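Local coordinates for metallo-beta-lactamase domain-containing protein 1 (Thermotoga maritima, PDB 1ZTC) that binds two nickel ions in a metallo-beta-lactamase fold and is probably a hydrolase, perhaps an endoribonuclease, at residues A[105-110]-A[152-157]; A[142-147]-A[159-164]; A[166-171]-A[202-207]. All blocks are in the same frame, centred on the assembly; numbering follows the deposited sequence.

Contact 1 of 3, residues A[105-110]-A[152-157]; sequences KTKNYL and HAREHL. With NI (nickel (II) ion), chain F; PO4 (phosphate ion), chain G.
The side chain of Lys107 reaches into the turn Ala153-His156 and slides antiparallel past that of Arg154. Its CG sits 3.5 Å above the guanidinium plane, over its centre, and its far end enters the tightly packed part of the contact. There Lys107 NZ forms a salt bridge to Glu155 OE1 (3.1 Å) and a hydrogen bond to phosphate O3 (2.6 Å). Glu155 crosses the lysine at about a right angle; with CG held between the backbone N and carbonyl carbon (chi1 80°) and a second bend at chi2, its carboxylate folds back toward the ammonium. Glu155 OE2 accepts from Val82 N and from water 1, which also accepts hydrogen bonds from Lys107 NZ and Tyr109 OH, so both carboxylate oxygens of this buried residue are engaged. Phosphate O3 further receives Arg154 N (2.8 Å, N-H...O 170°) and Arg154 NE, while Arg154 NH2 binds O1. Lysine and arginine thus line one anion site, to which Lys187 of the second subunit adds a hydrogen bond; the phosphate probably comes from the crystallisation liquor, although a phosphate-binding pocket would be consistent with the predicted ribonuclease activity. The solvent side is looser: at the exposed Thr106, OG1 accepts one bond from Arg154 NH1 (3.2 Å), 16° out of the guanidinium plane, and itself bonds Val103 O. His152, just before this turn, binds nickel through NE2 with His81, His83 and Asp174. The contact joins the loop between strand 97-101 and helix 114-125, against which Tyr109 packs, to the metal-binding loop between strands 144-148 and 157-163.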
loop_
_atom_site.group_PDB
_atom_site.type_symbol
_atom_site.label_atom_id
_atom_site.label_comp_id
_atom_site.label_asym_id
_atom_site.label_seq_id
_atom_site.Cartn_x
_atom_site.Cartn_y
_atom_site.Cartn_z
ATOM N N LYS A 105 -4.615 14.095 27.843
ATOM C CA LYS A 105 -3.656 14.034 28.950
ATOM C C LYS A 105 -3.892 12.881 29.934
ATOM O O LYS A 105 -3.002 12.554 30.710
ATOM C CB LYS A 105 -3.647 15.358 29.707
ATOM C CG LYS A 105 -2.946 16.451 28.941
ATOM C CD LYS A 105 -2.786 17.724 29.758
ATOM C CE LYS A 105 -1.424 18.394 29.477
ATOM N NZ LYS A 105 -1.248 18.846 28.048
ATOM N N THR A 106 -5.068 12.254 29.898
ATOM C CA THR A 106 -5.375 11.131 30.781
ATOM C C THR A 106 -4.954 9.784 30.213
ATOM O O THR A 106 -5.105 8.773 30.888
ATOM C CB THR A 106 -6.884 11.057 31.139
ATOM O OG1 THR A 106 -7.673 10.616 30.020
ATOM C CG2 THR A 106 -7.395 12.411 31.615
ATOM N N LYS A 107 -4.461 9.759 28.973
ATOM C CA LYS A 107 -3.966 8.536 28.360
ATOM C C LYS A 107 -2.467 8.358 28.588
ATOM O O LYS A 107 -1.702 9.307 28.546
ATOM C CB LYS A 107 -4.223 8.523 26.850
ATOM C CG LYS A 107 -5.623 8.262 26.477
ATOM C CD LYS A 107 -5.730 7.670 25.058
ATOM C CE LYS A 107 -6.991 8.185 24.394
ATOM N NZ LYS A 107 -7.473 7.370 23.254
ATOM N N ASN A 108 -2.079 7.124 28.846
ATOM C CA ASN A 108 -0.694 6.752 29.010
ATOM C C ASN A 108 -0.195 6.236 27.663
ATOM O O ASN A 108 -0.383 5.066 27.331
ATOM C CB ASN A 108 -0.645 5.678 30.093
ATOM C CG ASN A 108 0.753 5.214 30.407
ATOM O OD1 ASN A 108 1.710 5.589 29.747
ATOM N ND2 ASN A 108 0.868 4.393 31.407
ATOM N N TYR A 109 0.432 7.125 26.901
ATOM C CA TYR A 109 0.925 6.786 25.567
ATOM C C TYR A 109 2.112 5.829 25.605
ATOM O O TYR A 109 2.304 5.052 24.693
ATOM C CB TYR A 109 1.243 8.054 24.781
ATOM C CG TYR A 109 -0.040 8.762 24.465
ATOM C CD1 TYR A 109 -0.825 8.342 23.411
ATOM C CD2 TYR A 109 -0.516 9.794 25.276
ATOM C CE1 TYR A 109 -2.039 8.955 23.125
ATOM C CE2 TYR A 109 -1.738 10.418 25.001
ATOM C CZ TYR A 109 -2.493 9.977 23.926
ATOM O OH TYR A 109 -3.702 10.542 23.637
ATOM N N LEU A 110 2.898 5.880 26.668
ATOM C CA LEU A 110 4.001 4.929 26.859
ATOM C C LEU A 110 3.550 3.493 26.982
ATOM O O LEU A 110 4.330 2.559 26.792
ATOM C CB LEU A 110 4.758 5.202 28.174
ATOM C CG LEU A 110 5.693 6.385 28.164
ATOM C CD1 LEU A 110 6.463 6.394 29.468
ATOM C CD2 LEU A 110 6.632 6.314 26.949
ATOM N N HIS A 152 -14.886 6.869 19.242
ATOM C CA HIS A 152 -13.708 6.357 18.556
ATOM C C HIS A 152 -12.509 6.430 19.516
ATOM O O HIS A 152 -11.743 5.475 19.680
ATOM C CB HIS A 152 -13.410 7.161 17.270
ATOM C CG HIS A 152 -12.161 6.716 16.592
ATOM N ND1 HIS A 152 -12.076 5.515 15.923
ATOM C CD2 HIS A 152 -10.922 7.268 16.544
ATOM C CE1 HIS A 152 -10.847 5.361 15.459
ATOM N NE2 HIS A 152 -10.130 6.406 15.833
ATOM N N ALA A 153 -12.371 7.588 20.164
ATOM C CA ALA A 153 -11.353 7.789 21.212
ATOM C C ALA A 153 -11.895 8.845 22.158
ATOM O O ALA A 153 -12.701 9.696 21.737
ATOM C CB ALA A 153 -10.040 8.229 20.582
ATOM N N ARG A 154 -11.510 8.783 23.430
ATOM C CA ARG A 154 -12.091 9.669 24.441
ATOM C C ARG A 154 -11.871 11.150 24.120
ATOM O O ARG A 154 -12.671 12.003 24.500
ATOM C CB ARG A 154 -11.513 9.373 25.825
ATOM C CG ARG A 154 -10.017 9.778 25.983
ATOM C CD ARG A 154 -9.370 9.234 27.251
ATOM N NE ARG A 154 -9.091 7.803 27.139
ATOM C CZ ARG A 154 -8.550 7.061 28.097
ATOM N NH1 ARG A 154 -8.234 7.599 29.271
ATOM N NH2 ARG A 154 -8.335 5.766 27.879
ATOM N N GLU A 155 -10.776 11.463 23.431
ATOM C CA GLU A 155 -10.429 12.867 23.134
ATOM C C GLU A 155 -10.933 13.357 21.775
ATOM O O GLU A 155 -10.585 14.453 21.318
ATOM C CB GLU A 155 -8.915 13.062 23.229
ATOM C CG GLU A 155 -8.068 12.618 22.023
ATOM C CD GLU A 155 -7.796 11.115 21.970
ATOM O OE1 GLU A 155 -8.321 10.351 22.829
ATOM O OE2 GLU A 155 -7.015 10.715 21.079
ATOM N N HIS A 156 -11.759 12.547 21.125
ATOM C CA HIS A 156 -12.076 12.772 19.742
ATOM C C HIS A 156 -12.978 13.994 19.538
ATOM O O HIS A 156 -14.008 14.176 20.221
ATOM C CB HIS A 156 -12.699 11.521 19.107
ATOM C CG HIS A 156 -12.821 11.626 17.616
ATOM N ND1 HIS A 156 -13.845 12.325 17.000
ATOM C CD2 HIS A 156 -12.013 11.173 16.620
ATOM C CE1 HIS A 156 -13.663 12.282 15.688
ATOM N NE2 HIS A 156 -12.556 11.592 15.434
ATOM N N LEU A 157 -12.604 14.791 18.547
ATOM C CA LEU A 157 -13.311 16.007 18.165
ATOM C C LEU A 157 -13.678 15.996 16.698
ATOM O O LEU A 157 -12.936 15.459 15.854
ATOM C CB LEU A 157 -12.415 17.231 18.382
ATOM C CG LEU A 157 -11.925 17.532 19.800
ATOM C CD1 LEU A 157 -10.894 18.654 19.725
ATOM C CD2 LEU A 157 -13.048 17.878 20.752
HETATM NI NI NI F . -8.175 7.080 14.855
HETATM P P PO4 G . -10.043 5.297 24.398
HETATM O O1 PO4 G . -10.203 4.920 25.840
HETATM O O2 PO4 G . -8.797 4.690 23.845
HETATM O O3 PO4 G . -9.813 6.779 24.276
HETATM O O4 PO4 G . -11.287 4.875 23.659
HETATM O O HOH W 1 -5.186 8.786 21.743
HETATM O O HOH W 2 -6.498 6.989 13.450
HETATM O O HOH W 3 -8.063 4.861 13.873
#

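Contact 2 of 3, residues A[142-147]-A[159-164]; sequences EKVKVF and FLLDTE
Lys145 and Leu160 form the antiparallel hydrogen-bonded pair at the middle of this hairpin, with Lys145 N to Leu160 O at 2.8 Å and the return bond from Leu160 N to Lys145 O at 2.9 Å. Two residues on, Asp162 N donates to Lys143 O. The non-hydrogen-bonded pairs Val144-Leu161 and Val146-Phe159 flank the central pair, and their side chains share one face of the sheet. On it, Phe159 and Val146 lie side by side, CG2 of the valine meeting the ring at its edge, 4.0 Å from Phe159 CE1. Val144 CG1 comes to the same ring obliquely, while Val144 CG2 touches Leu161 CD2 (4.0 Å). The other face carries Leu160, whose CB lies in the ring plane of Phe147 at the edge, 3.7 Å from CE2. Phe147 CG stands beside its backbone N (chi1 -67°), and the ring thereby leans back across the hairpin to meet the leucine.

Further out, polar ends are held by other parts of the chain: Asp162 OD1 pairs with Arg168 in a salt bridge, and Lys145 NZ extends away from the hairpin to Glu136 O. Strand 144-148 begins in a classic beta bulge, formed by Lys143 and Val144 against strand 138-139. Strand 157-163 is central in its mixed sheet, with 144-148 on one flank and 169-171 on the other. Phe159 and Leu161 pack on Ile49 of strand 45-49 in the second sheet, as expected of the alpha-beta/beta-alpha sandwich of this superfamily, whereas Phe147 and Leu160 meet helix 192-201, Phe147 ring edge-to-face with Phe197.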
loop_
_atom_site.group_PDB
_atom_site.type_symbol
_atom_site.label_atom_id
_atom_site.label_comp_id
_atom_site.label_asym_id
_atom_site.label_seq_id
_atom_site.Cartn_x
_atom_site.Cartn_y
_atom_site.Cartn_z
ATOM N N GLU A 142 -15.665 32.653 15.297
ATOM C CA GLU A 142 -16.834 31.787 15.172
ATOM C C GLU A 142 -16.952 31.031 13.849
ATOM O O GLU A 142 -17.998 30.444 13.571
ATOM C CB GLU A 142 -18.093 32.558 15.533
ATOM C CG GLU A 142 -17.895 33.342 16.863
ATOM C CD GLU A 142 -19.192 33.679 17.554
ATOM O OE1 GLU A 142 -20.186 32.928 17.373
ATOM O OE2 GLU A 142 -19.225 34.695 18.293
ATOM N N LYS A 143 -15.849 30.941 13.101
ATOM C CA LYS A 143 -15.849 30.204 11.830
ATOM C C LYS A 143 -15.707 28.701 12.039
ATOM O O LYS A 143 -16.015 27.906 11.119
ATOM C CB LYS A 143 -14.700 30.697 10.950
ATOM C CG LYS A 143 -14.848 32.148 10.491
ATOM C CD LYS A 143 -15.972 32.277 9.491
ATOM C CE LYS A 143 -16.005 33.682 8.870
ATOM N NZ LYS A 143 -17.425 34.028 8.528
ATOM N N VAL A 144 -15.180 28.317 13.211
ATOM C CA VAL A 144 -14.904 26.922 13.518
ATOM C C VAL A 144 -15.615 26.556 14.804
ATOM O O VAL A 144 -15.389 27.166 15.838
ATOM C CB VAL A 144 -13.400 26.670 13.653
ATOM C CG1 VAL A 144 -13.125 25.200 14.016
ATOM C CG2 VAL A 144 -12.703 27.032 12.354
ATOM N N LYS A 145 -16.538 25.613 14.705
ATOM C CA LYS A 145 -17.225 25.082 15.870
ATOM C C LYS A 145 -16.678 23.698 16.218
ATOM O O LYS A 145 -16.597 22.827 15.366
ATOM C CB LYS A 145 -18.724 25.019 15.618
ATOM C CG LYS A 145 -19.523 24.342 16.739
ATOM C CD LYS A 145 -19.592 25.159 18.009
ATOM C CE LYS A 145 -20.612 24.542 18.954
ATOM N NZ LYS A 145 -20.973 25.429 20.085
ATOM N N VAL A 146 -16.333 23.532 17.496
ATOM C CA VAL A 146 -15.730 22.303 18.026
ATOM C C VAL A 146 -16.766 21.445 18.722
ATOM O O VAL A 146 -17.490 21.915 19.583
ATOM C CB VAL A 146 -14.627 22.635 19.068
ATOM C CG1 VAL A 146 -13.957 21.374 19.560
ATOM C CG2 VAL A 146 -13.598 23.580 18.469
ATOM N N PHE A 147 -16.792 20.168 18.377
ATOM C CA PHE A 147 -17.722 19.224 18.981
ATOM C C PHE A 147 -16.933 18.071 19.562
ATOM O O PHE A 147 -16.072 17.489 18.886
ATOM C CB PHE A 147 -18.687 18.677 17.927
ATOM C CG PHE A 147 -19.635 19.696 17.385
ATOM C CD1 PHE A 147 -20.725 20.124 18.128
ATOM C CD2 PHE A 147 -19.452 20.215 16.124
ATOM C CE1 PHE A 147 -21.607 21.073 17.608
ATOM C CE2 PHE A 147 -20.330 21.164 15.602
ATOM C CZ PHE A 147 -21.395 21.581 16.334
ATOM N N PHE A 159 -15.129 19.017 13.753
ATOM C CA PHE A 159 -15.099 20.455 13.514
ATOM C C PHE A 159 -16.043 20.867 12.374
ATOM O O PHE A 159 -15.982 20.331 11.271
ATOM C CB PHE A 159 -13.696 20.914 13.152
ATOM C CG PHE A 159 -12.656 20.551 14.148
ATOM C CD1 PHE A 159 -12.496 21.301 15.312
ATOM C CD2 PHE A 159 -11.840 19.446 13.943
ATOM C CE1 PHE A 159 -11.531 20.962 16.255
ATOM C CE2 PHE A 159 -10.880 19.101 14.874
ATOM C CZ PHE A 159 -10.716 19.853 16.039
ATOM N N LEU A 160 -16.901 21.835 12.662
ATOM C CA LEU A 160 -17.811 22.387 11.681
ATOM C C LEU A 160 -17.290 23.746 11.252
ATOM O O LEU A 160 -17.069 24.638 12.097
ATOM C CB LEU A 160 -19.208 22.512 12.295
ATOM C CG LEU A 160 -20.348 22.968 11.369
ATOM C CD1 LEU A 160 -20.682 21.886 10.325
ATOM C CD2 LEU A 160 -21.572 23.288 12.196
ATOM N N LEU A 161 -17.124 23.914 9.946
ATOM C CA LEU A 161 -16.448 25.065 9.384
ATOM C C LEU A 161 -17.440 25.872 8.533
ATOM O O LEU A 161 -18.150 25.302 7.713
ATOM C CB LEU A 161 -15.292 24.603 8.497
ATOM C CG LEU A 161 -14.392 23.439 8.962
ATOM C CD1 LEU A 161 -13.348 23.170 7.894
ATOM C CD2 LEU A 161 -13.738 23.776 10.277
ATOM N N ASP A 162 -17.446 27.176 8.700
ATOM C CA ASP A 162 -18.190 28.036 7.781
ATOM C C ASP A 162 -17.212 28.691 6.813
ATOM O O ASP A 162 -16.503 29.633 7.151
ATOM C CB ASP A 162 -19.126 28.990 8.485
ATOM C CG ASP A 162 -20.418 28.256 8.988
ATOM O OD1 ASP A 162 -21.102 27.550 8.199
ATOM O OD2 ASP A 162 -20.710 28.364 10.190
ATOM N N THR A 163 -17.149 28.103 5.622
ATOM C CA THR A 163 -16.193 28.491 4.595
ATOM C C THR A 163 -16.877 29.265 3.476
ATOM O O THR A 163 -18.080 29.117 3.210
ATOM C CB THR A 163 -15.455 27.274 3.985
ATOM O OG1 THR A 163 -16.297 26.612 3.027
ATOM C CG2 THR A 163 -15.027 26.270 5.074
ATOM N N GLU A 164 -16.099 30.130 2.835
ATOM C CA GLU A 164 -16.580 30.928 1.718
ATOM C C GLU A 164 -16.680 30.114 0.432
ATOM O O GLU A 164 -17.572 30.337 -0.388
ATOM C CB GLU A 164 -15.609 32.089 1.491
ATOM C CG GLU A 164 -16.080 33.130 0.496
ATOM C CD GLU A 164 -14.960 34.079 0.025
ATOM O OE1 GLU A 164 -13.768 33.645 0.003
ATOM O OE2 GLU A 164 -15.285 35.258 -0.318
#

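Contact 3 of 3, residues A[166-171]-A[202-207]; sequences AGRVLI and GRIDLL
Arg168 and Asp205 clasp the two segments where the chain turns a corner, the backbone of Arg168 meeting both the carboxylate and the backbone N of Asp205: Arg168 N donates to Asp205 OD2 (2.9 Å, N-H...O 170°), which receives it on its anti lone pair, and Asp205 N returns a bond to Arg168 O. The carboxylate fits against Gly167, whose CA lies 3.4 Å from Asp205 OD2 and whose positive phi suits glycine. Beside this, the Ile204 branch CG2 nestles against the aliphatic stem of Arg168, 3.7 Å from CG, the two side chains crossing at about a right angle. The other Ile204 branch, CD1, presses on Leu170 CB (3.7 Å), the isoleucine thus bridging between the arginine stem and the leucine. Beyond it the strands run parallel. Leu170 N donates to Leu206 O, Val169 CG2 lies alongside Leu206 CB (4.1 Å), and, on the other face, Leu170 CD2 meets Leu207 CD2 while Phe197 and Leu198 of helix 192-201 pack on Leu170.

Water 4 links Arg168 NH2 to Arg203 O. Arg203 grips Asp205 end-on, NH1 to OD1 and NH2 to OD2 (2.9 Å), both from above the carboxylate plane. Asp205 OD2 therefore accepts from two donors, which probably favours the ionised carboxylate, and this polar clasp fixes the entry to edge strand 206-208 beside the apolar packing of Ile204, Leu170 and Leu207.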
loop_
_atom_site.group_PDB
_atom_site.type_symbol
_atom_site.label_atom_id
_atom_site.label_comp_id
_atom_site.label_asym_id
_atom_site.label_seq_id
_atom_site.Cartn_x
_atom_site.Cartn_y
_atom_site.Cartn_z
ATOM N N ALA A 166 -16.558 26.519 0.109
ATOM C CA ALA A 166 -17.153 25.186 0.186
ATOM C C ALA A 166 -18.394 25.109 1.078
ATOM O O ALA A 166 -18.904 24.020 1.350
ATOM C CB ALA A 166 -16.125 24.182 0.622
ATOM N N GLY A 167 -18.894 26.259 1.496
ATOM C CA GLY A 167 -20.042 26.325 2.362
ATOM C C GLY A 167 -19.730 25.757 3.751
ATOM O O GLY A 167 -18.639 25.933 4.267
ATOM N N ARG A 168 -20.725 25.096 4.330
ATOM C CA ARG A 168 -20.667 24.561 5.682
ATOM C C ARG A 168 -20.115 23.146 5.586
ATOM O O ARG A 168 -20.706 22.280 4.947
ATOM C CB ARG A 168 -22.041 24.613 6.389
ATOM C CG ARG A 168 -22.021 23.898 7.728
ATOM C CD ARG A 168 -23.180 24.237 8.647
ATOM N NE ARG A 168 -23.033 25.575 9.196
ATOM C CZ ARG A 168 -23.710 26.051 10.230
ATOM N NH1 ARG A 168 -23.480 27.294 10.637
ATOM N NH2 ARG A 168 -24.622 25.318 10.844
ATOM N N VAL A 169 -18.953 22.951 6.195
ATOM C CA VAL A 169 -18.165 21.717 6.035
ATOM C C VAL A 169 -17.978 21.060 7.385
ATOM O O VAL A 169 -17.579 21.711 8.350
ATOM C CB VAL A 169 -16.775 22.012 5.400
ATOM C CG1 VAL A 169 -15.977 20.741 5.204
ATOM C CG2 VAL A 169 -16.933 22.736 4.069
ATOM N N LEU A 170 -18.267 19.764 7.445
ATOM C CA LEU A 170 -18.011 18.979 8.652
ATOM C C LEU A 170 -16.777 18.094 8.465
ATOM O O LEU A 170 -16.770 17.192 7.610
ATOM C CB LEU A 170 -19.211 18.103 9.017
ATOM C CG LEU A 170 -19.071 17.274 10.315
ATOM C CD1 LEU A 170 -18.829 18.154 11.512
ATOM C CD2 LEU A 170 -20.257 16.401 10.551
ATOM N N ILE A 171 -15.748 18.379 9.261
ATOM C CA ILE A 171 -14.576 17.516 9.396
ATOM C C ILE A 171 -14.940 16.456 10.459
ATOM O O ILE A 171 -15.012 16.734 11.642
ATOM C CB ILE A 171 -13.343 18.298 9.868
ATOM C CG1 ILE A 171 -13.125 19.587 9.050
ATOM C CG2 ILE A 171 -12.086 17.364 9.874
ATOM C CD1 ILE A 171 -13.050 19.392 7.583
ATOM N N GLY A 202 -27.139 19.053 11.452
ATOM C CA GLY A 202 -28.110 19.490 10.471
ATOM C C GLY A 202 -27.516 19.647 9.075
ATOM O O GLY A 202 -26.529 19.009 8.736
ATOM N N ARG A 203 -28.112 20.542 8.287
ATOM C CA ARG A 203 -27.803 20.663 6.853
ATOM C C ARG A 203 -26.400 21.222 6.669
ATOM O O ARG A 203 -26.063 22.246 7.244
ATOM C CB ARG A 203 -28.849 21.536 6.152
ATOM C CG ARG A 203 -28.806 21.535 4.608
ATOM C CD ARG A 203 -28.873 22.962 4.068
ATOM N NE ARG A 203 -27.635 23.643 4.423
ATOM C CZ ARG A 203 -26.509 23.598 3.712
ATOM N NH1 ARG A 203 -26.466 22.980 2.539
ATOM N NH2 ARG A 203 -25.431 24.202 4.176
ATOM N N ILE A 204 -25.580 20.486 5.916
ATOM C CA ILE A 204 -24.234 20.915 5.563
ATOM C C ILE A 204 -23.983 20.693 4.073
ATOM O O ILE A 204 -24.701 19.957 3.416
ATOM C CB ILE A 204 -23.170 20.180 6.374
ATOM C CG1 ILE A 204 -23.223 18.678 6.100
ATOM C CG2 ILE A 204 -23.331 20.474 7.866
ATOM C CD1 ILE A 204 -22.162 17.900 6.859
ATOM N N ASP A 205 -22.930 21.321 3.564
ATOM C CA ASP A 205 -22.594 21.234 2.149
ATOM C C ASP A 205 -21.605 20.106 1.857
ATOM O O ASP A 205 -21.633 19.558 0.789
ATOM C CB ASP A 205 -22.055 22.579 1.662
ATOM C CG ASP A 205 -23.074 23.637 1.731
ATOM O OD1 ASP A 205 -24.019 23.558 0.907
ATOM O OD2 ASP A 205 -22.962 24.534 2.623
ATOM N N LEU A 206 -20.770 19.746 2.823
ATOM C CA LEU A 206 -19.702 18.780 2.610
ATOM C C LEU A 206 -19.305 18.035 3.866
ATOM O O LEU A 206 -19.079 18.637 4.936
ATOM C CB LEU A 206 -18.457 19.475 2.072
ATOM C CG LEU A 206 -17.386 18.583 1.410
ATOM C CD1 LEU A 206 -17.909 17.981 0.122
ATOM C CD2 LEU A 206 -16.170 19.442 1.093
ATOM N N LEU A 207 -19.173 16.724 3.706
ATOM C CA LEU A 207 -18.573 15.849 4.724
ATOM C C LEU A 207 -17.145 15.540 4.336
ATOM O O LEU A 207 -16.894 15.017 3.241
ATOM C CB LEU A 207 -19.333 14.536 4.815
ATOM C CG LEU A 207 -20.750 14.641 5.379
ATOM C CD1 LEU A 207 -21.639 13.537 4.810
ATOM C CD2 LEU A 207 -20.739 14.642 6.910
HETATM O O HOH W 4 -26.126 23.018 9.715
#

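From the N terminus, the first segment met is 105-110, and contact 1 closes the loop running from there to 152-157. Contact 2 opens within that loop, at 142-147, but closes after it, at 159-164, so the two cross along the chain; Leu157 of contact 1 packs on Val146 and Phe147 of contact 2. Contact 3 follows in series, its loop from 166-171 to 202-207 carrying helices 179-187 and 192-201. Contacts 2 and 3 share one sheet: strand 157-163 pairs with both 144-148 and 169-171, and 206-208 adds the edge. Contact 1 instead ties a nickel-ligand loop to the loop before helix 114-125, on the other side of the chain's centre from contact 3.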